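Local coordinates for protein putative sugar ABC transporter (Yersinia enterocolitica subsp. enterocolitica 8081, PDB 5ULB) that probably binds a methylthioribose-type sugar for an ABC transporter, and holds its selenium analogue, 5-Se-methyl-5-selenoribofuranose, in the crystal, at residues L81-D86 against V105-I110; L117-Q122 against P283-F288. All coordinates share one frame; numbering follows the deposited sequence.

Of the two contacts, contact 1 comes first along the chain from the N terminus: 105-110 returns beside 81-86 after 18 residues that include helix 89-98, which closes a compact beta-alpha-beta loop. Contact 2 opens a few residues later at 117-122 and closes at 283-288, a far longer loop of 160 residues. The two are therefore in series, neither nested nor crossed. In space they join: strands 102-106 and 118-122 are neighbours in one sheet, with probable hydrogen bonds from T120 N to V105 O and from V105 N to T118 O. Together they align four parallel strands, 78-82, 102-106, 118-122 and 285-294, with Q83, F106, D107 and Q122 at or just past the ends of the first three lining the sugar pocket.

Contact 1: L81-D86 against V105-I110; sequences LSQGRD and VFDTAI
S82 and Q83 meet the aromatic ring of F106, with S82 OG lying in plane at the ring edge, 3.5 Å from CD2. Over one face of the same ring sits D107 CG, offset toward the rim. The side chains of Q83 and D107 lie side by side, their amide and carboxylate planes 75° apart, and Q83 NE2 makes only a weak bond to D107 OD2. R158 supplies the stronger partner of D107, a salt bridge to OD1. S82 OG, with chi1 -175° pointing it away from its own backbone N, donates to Q83 OE1 at 2.6 Å from above the carbonyl plane and also bonds R26, which helps to hold the amide.

These groups stand at the C-terminal ends of parallel strands in the unit strand 78-82, helix 89-98, strand 102-106 of the periplasmic-binding-protein fold. Q83 and D107 line the pocket of both bound anomers of the selenosugar, F106 that of the beta anomer. F106 N bonds L81 O at 2.8 Å. On the opposite face from S82 and F106, the branched apolar chains of L81 and V105 pack alongside each other, and L81 continues onto V93 of the helix.

At the strand end, F106 O is gripped twice: by Q83 N, and by T108 OG1 (2.9 Å) from above the carbonyl plane. A threonine hydroxyl suits this post because it also accepts from G84 N at 3.1 Å. Glycine, lacking a side chain, leaves room for T108 CG2, while A109 N closes on G84 O at 2.9 Å. The small A109 CB lies against the D86 carboxylate, 3.7 Å from CG, and a water bridges D86 OD1 to A109 O.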
loop_
_atom_site.group_PDB
_atom_site.type_symbol
_atom_site.label_atom_id
_atom_site.label_comp_id
_atom_site.label_asym_id
_atom_site.label_seq_id
_atom_site.Cartn_x
_atom_site.Cartn_y
_atom_site.Cartn_z
ATOM N N LEU A 81 -0.245 -7.290 10.599
ATOM C CA LEU A 81 0.421 -7.902 9.481
ATOM C C LEU A 81 0.135 -7.171 8.212
ATOM O O LEU A 81 -0.970 -6.659 8.028
ATOM C CB LEU A 81 0.005 -9.348 9.309
ATOM C CG LEU A 81 0.103 -10.312 10.512
ATOM C CD1 LEU A 81 -0.223 -11.709 10.121
ATOM C CD2 LEU A 81 1.504 -10.166 11.129
ATOM N N SER A 82 1.097 -7.197 7.276
ATOM C CA SER A 82 0.900 -6.598 5.971
ATOM C C SER A 82 1.522 -7.498 4.915
ATOM O O SER A 82 2.689 -7.914 5.062
ATOM C CB SER A 82 1.506 -5.211 5.988
ATOM O OG SER A 82 1.295 -4.442 4.826
ATOM N N GLN A 83 0.762 -7.815 3.853
ATOM C CA GLN A 83 1.201 -8.644 2.775
ATOM C C GLN A 83 1.538 -10.078 3.160
ATOM O O GLN A 83 2.293 -10.775 2.480
ATOM C CB GLN A 83 2.350 -8.036 1.925
ATOM C CG GLN A 83 1.927 -6.791 1.045
ATOM C CD GLN A 83 1.886 -5.541 1.752
ATOM O OE1 GLN A 83 2.559 -5.400 2.775
ATOM N NE2 GLN A 83 1.092 -4.587 1.290
ATOM N N GLY A 84 0.876 -10.586 4.210
ATOM C CA GLY A 84 0.980 -12.041 4.519
ATOM C C GLY A 84 0.337 -12.860 3.433
ATOM O O GLY A 84 -0.751 -12.516 2.952
ATOM N N ARG A 85 1.008 -13.929 3.022
ATOM C CA ARG A 85 0.563 -14.726 1.889
ATOM C C ARG A 85 -0.062 -16.049 2.329
ATOM O O ARG A 85 0.103 -16.529 3.466
ATOM C CB ARG A 85 1.722 -14.955 0.897
ATOM C CG ARG A 85 2.206 -13.701 0.266
ATOM C CD ARG A 85 3.366 -13.904 -0.748
ATOM N NE ARG A 85 3.103 -14.996 -1.618
ATOM C CZ ARG A 85 3.867 -15.283 -2.575
ATOM N NH1 ARG A 85 3.548 -16.323 -3.367
ATOM N NH2 ARG A 85 4.980 -14.571 -2.653
ATOM N N ASP A 86 -0.723 -16.650 1.368
ATOM C CA ASP A 86 -1.023 -18.073 1.476
ATOM C C ASP A 86 0.264 -18.869 1.307
ATOM O O ASP A 86 1.175 -18.439 0.630
ATOM C CB ASP A 86 -1.988 -18.456 0.288
ATOM C CG ASP A 86 -3.489 -18.153 0.589
ATOM O OD1 ASP A 86 -3.934 -18.450 1.730
ATOM O OD2 ASP A 86 -4.136 -17.707 -0.371
ATOM N N VAL A 105 -5.001 -6.906 9.952
ATOM C CA VAL A 105 -4.171 -7.226 8.890
ATOM C C VAL A 105 -4.506 -6.373 7.676
ATOM O O VAL A 105 -5.617 -5.885 7.520
ATOM C CB VAL A 105 -4.124 -8.708 8.528
ATOM C CG1 VAL A 105 -3.714 -9.557 9.773
ATOM C CG2 VAL A 105 -5.431 -9.205 7.944
ATOM N N PHE A 106 -3.477 -6.164 6.838
ATOM C CA PHE A 106 -3.589 -5.380 5.605
ATOM C C PHE A 106 -3.050 -6.203 4.446
ATOM O O PHE A 106 -1.950 -6.766 4.551
ATOM C CB PHE A 106 -2.845 -4.081 5.714
ATOM C CG PHE A 106 -2.848 -3.271 4.439
ATOM C CD1 PHE A 106 -4.043 -2.751 3.897
ATOM C CD2 PHE A 106 -1.717 -3.090 3.750
ATOM C CE1 PHE A 106 -4.005 -2.110 2.688
ATOM C CE2 PHE A 106 -1.718 -2.419 2.539
ATOM C CZ PHE A 106 -2.860 -1.977 1.943
ATOM N N ASP A 107 -3.784 -6.328 3.352
ATOM C CA ASP A 107 -3.338 -7.047 2.163
ATOM C C ASP A 107 -2.816 -8.431 2.483
ATOM O O ASP A 107 -1.833 -8.862 1.839
ATOM C CB ASP A 107 -2.244 -6.214 1.440
ATOM C CG ASP A 107 -2.813 -5.198 0.493
ATOM O OD1 ASP A 107 -4.049 -5.142 0.259
ATOM O OD2 ASP A 107 -1.925 -4.441 -0.086
ATOM N N THR A 108 -3.528 -9.111 3.344
ATOM C CA THR A 108 -3.113 -10.417 3.830
ATOM C C THR A 108 -4.132 -11.467 3.455
ATOM O O THR A 108 -5.330 -11.215 3.483
ATOM C CB THR A 108 -2.842 -10.341 5.367
ATOM O OG1 THR A 108 -1.715 -9.477 5.564
ATOM C CG2 THR A 108 -2.561 -11.674 6.016
ATOM N N ALA A 109 -3.662 -12.645 3.068
ATOM C CA ALA A 109 -4.536 -13.715 2.657
ATOM C C ALA A 109 -5.119 -14.443 3.809
ATOM O O ALA A 109 -4.393 -15.113 4.555
ATOM C CB ALA A 109 -3.724 -14.672 1.780
ATOM N N ILE A 110 -6.419 -14.330 3.988
ATOM C CA ILE A 110 -7.157 -14.913 5.083
ATOM C C ILE A 110 -8.361 -15.720 4.535
ATOM O O ILE A 110 -9.124 -15.197 3.774
ATOM C CB ILE A 110 -7.640 -13.953 6.103
ATOM C CG1 ILE A 110 -6.447 -13.121 6.687
ATOM C CG2 ILE A 110 -8.467 -14.614 7.166
ATOM C CD1 ILE A 110 -5.553 -13.910 7.601
HETATM O O HOH W 1 -3.713 -17.863 4.392
#

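Contact 2: L117-Q122 against P283-F288; sequences LTVTQQ and PASYEF
This is a parallel strand pairing in the lobe built on strands 21-26 to 118-122, one of two alpha/beta lobes that hold the sugar between them; after a 160-residue excursion, strand 285-294 lines up beside 118-122, T120 opposite Y286 and Q121 opposite E287. The segment axes differ in direction by 20°, a gentle twist. Alternating backbone bonds make the ladder: V119 N to A284 O and Y286 N to V119 O, both 2.9 Å, then Q121 N to Y286 O and F288 N to Q121 O.

Ahead of it, a threonine adds a side-chain rung. T118 OG1, held beside its own backbone N by chi1 -54°, donates to P283 O at 2.7 Å, nearly along the C=O axis, and also bonds K276.

On the face of T120, Y286 and F288, a branched residue serves twice: T120 CG2 packs on Y286 CB at 4.1 Å, while the buried OG1 is satisfied by V105 O and N269 and sits in plane at the F288 ring edge, 3.9 Å from CE2. Q121 O also lies near that ring's plane, 3.5 Å from CD2. Y286 CE2 rests over one face of F288, offset toward the rim, and F288 CE1 lies in plane at the edge of the tyrosine ring. Y286 also packs edge-to-face with F323, and its hydroxyl reaches D322. The other face is more polar: Q121 NE2 bonds S285 OG at 3.0 Å, tentatively, since both residues have two conformers. E287, an exposed acid, lays its CG methylene against Q121 O.

Q122 leads into the pocket, where its NE2 bonds O2 of the bound selenosugar. Helix 262-278 covers the T120 and F288 face, with L272 against T118 and T120 and V268 against F288; strand 102-106 flanks strand 118-122 on the side away from 285-288.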
loop_
_atom_site.group_PDB
_atom_site.type_symbol
_atom_site.label_atom_id
_atom_site.label_comp_id
_atom_site.label_asym_id
_atom_site.label_seq_id
_atom_site.Cartn_x
_atom_site.Cartn_y
_atom_site.Cartn_z
ATOM N N LEU A 117 -10.643 -10.612 14.274
ATOM C CA LEU A 117 -9.761 -10.053 13.236
ATOM C C LEU A 117 -10.515 -8.953 12.472
ATOM O O LEU A 117 -11.680 -9.128 12.159
ATOM C CB LEU A 117 -9.373 -11.197 12.288
ATOM C CG LEU A 117 -8.472 -10.748 11.149
ATOM C CD1 LEU A 117 -7.131 -10.205 11.615
ATOM C CD2 LEU A 117 -8.287 -11.906 10.208
ATOM N N THR A 118 -9.793 -7.877 12.160
ATOM C CA THR A 118 -10.198 -7.067 11.046
ATOM C C THR A 118 -9.259 -7.282 9.882
ATOM O O THR A 118 -8.033 -7.149 10.051
ATOM C CB THR A 118 -10.258 -5.545 11.391
ATOM O OG1 THR A 118 -11.065 -5.325 12.527
ATOM C CG2 THR A 118 -10.714 -4.699 10.222
ATOM N N VAL A 119 -9.802 -7.497 8.654
ATOM C CA VAL A 119 -9.042 -7.550 7.457
ATOM C C VAL A 119 -9.211 -6.255 6.700
ATOM O O VAL A 119 -10.344 -5.782 6.505
ATOM C CB VAL A 119 -9.369 -8.761 6.582
ATOM C CG1 VAL A 119 -9.149 -10.081 7.332
ATOM C CG2 VAL A 119 -10.761 -8.696 6.028
ATOM N N THR A 120 -8.116 -5.633 6.294
ATOM C CA THR A 120 -8.160 -4.407 5.594
ATOM C C THR A 120 -7.484 -4.509 4.249
ATOM O O THR A 120 -6.575 -5.324 4.054
ATOM C CB THR A 120 -7.596 -3.223 6.395
ATOM O OG1 THR A 120 -6.168 -3.226 6.451
ATOM C CG2 THR A 120 -8.131 -3.113 7.852
ATOM N N GLN A 121 -7.949 -3.695 3.283
ATOM C CA GLN A 121 -7.424 -3.709 1.935
ATOM C C GLN A 121 -7.822 -2.438 1.240
ATOM O O GLN A 121 -8.713 -1.736 1.698
ATOM C CB GLN A 121 -7.887 -4.920 1.154
ATOM C CG GLN A 121 -9.396 -5.157 1.192
ATOM C CD GLN A 121 -9.972 -5.819 2.483
ATOM O OE1 GLN A 121 -9.279 -6.602 3.117
ATOM N NE2 GLN A 121 -11.127 -5.371 2.942
ATOM N N GLN A 122 -7.166 -2.138 0.134
ATOM C CA GLN A 122 -7.633 -1.092 -0.752
ATOM C C GLN A 122 -8.667 -1.693 -1.675
ATOM O O GLN A 122 -8.860 -2.883 -1.744
ATOM C CB GLN A 122 -6.436 -0.481 -1.543
ATOM C CG GLN A 122 -5.344 0.116 -0.633
ATOM C CD GLN A 122 -4.007 0.290 -1.257
ATOM O OE1 GLN A 122 -3.512 1.466 -1.389
ATOM N NE2 GLN A 122 -3.412 -0.770 -1.667
ATOM N N PRO A 283 -14.986 -3.844 12.957
ATOM C CA PRO A 283 -15.638 -4.606 11.922
ATOM C C PRO A 283 -14.792 -5.758 11.455
ATOM O O PRO A 283 -13.555 -5.781 11.638
ATOM C CB PRO A 283 -15.791 -3.598 10.801
ATOM C CG PRO A 283 -14.686 -2.636 10.989
ATOM C CD PRO A 283 -14.499 -2.554 12.484
ATOM N N ALA A 284 -15.373 -6.717 10.782
ATOM C CA ALA A 284 -14.673 -7.831 10.189
ATOM C C ALA A 284 -13.748 -7.407 9.032
ATOM O O ALA A 284 -12.662 -7.983 8.852
ATOM C CB ALA A 284 -15.688 -8.859 9.668
ATOM N N SER A 285 -14.169 -6.357 8.326
ATOM C CA SER A 285 -13.480 -5.933 7.124
ATOM C C SER A 285 -13.538 -4.408 7.036
ATOM O O SER A 285 -14.519 -3.783 7.440
ATOM C CB SER A 285 -14.074 -6.613 5.838
ATOM O OG SER A 285 -13.379 -6.293 4.639
ATOM N N TYR A 286 -12.556 -3.854 6.347
ATOM C CA TYR A 286 -12.567 -2.446 6.058
ATOM C C TYR A 286 -11.761 -2.185 4.759
ATOM O O TYR A 286 -10.673 -2.740 4.547
ATOM C CB TYR A 286 -11.907 -1.611 7.208
ATOM C CG TYR A 286 -11.827 -0.146 7.011
ATOM C CD1 TYR A 286 -12.968 0.664 7.122
ATOM C CD2 TYR A 286 -10.664 0.506 6.539
ATOM C CE1 TYR A 286 -12.938 1.999 6.923
ATOM C CE2 TYR A 286 -10.690 1.821 6.321
ATOM C CZ TYR A 286 -11.789 2.587 6.552
ATOM O OH TYR A 286 -11.726 3.923 6.330
ATOM N N GLU A 287 -12.314 -1.301 3.929
ATOM C CA GLU A 287 -11.706 -0.984 2.641
ATOM C C GLU A 287 -11.350 0.497 2.551
ATOM O O GLU A 287 -12.199 1.369 2.821
ATOM C CB GLU A 287 -12.662 -1.345 1.501
ATOM C CG GLU A 287 -12.085 -1.271 0.156
ATOM C CD GLU A 287 -13.029 -1.797 -0.930
ATOM O OE1 GLU A 287 -13.901 -1.040 -1.361
ATOM O OE2 GLU A 287 -12.793 -2.951 -1.342
ATOM N N PHE A 288 -10.115 0.827 2.116
ATOM C CA PHE A 288 -9.724 2.175 1.927
ATOM C C PHE A 288 -10.123 2.656 0.532
ATOM O O PHE A 288 -10.050 1.907 -0.396
ATOM C CB PHE A 288 -8.169 2.293 2.028
ATOM C CG PHE A 288 -7.667 1.933 3.390
ATOM C CD1 PHE A 288 -7.560 2.877 4.374
ATOM C CD2 PHE A 288 -7.254 0.667 3.700
ATOM C CE1 PHE A 288 -7.116 2.544 5.665
ATOM C CE2 PHE A 288 -6.779 0.287 4.999
ATOM C CZ PHE A 288 -6.753 1.248 5.981
#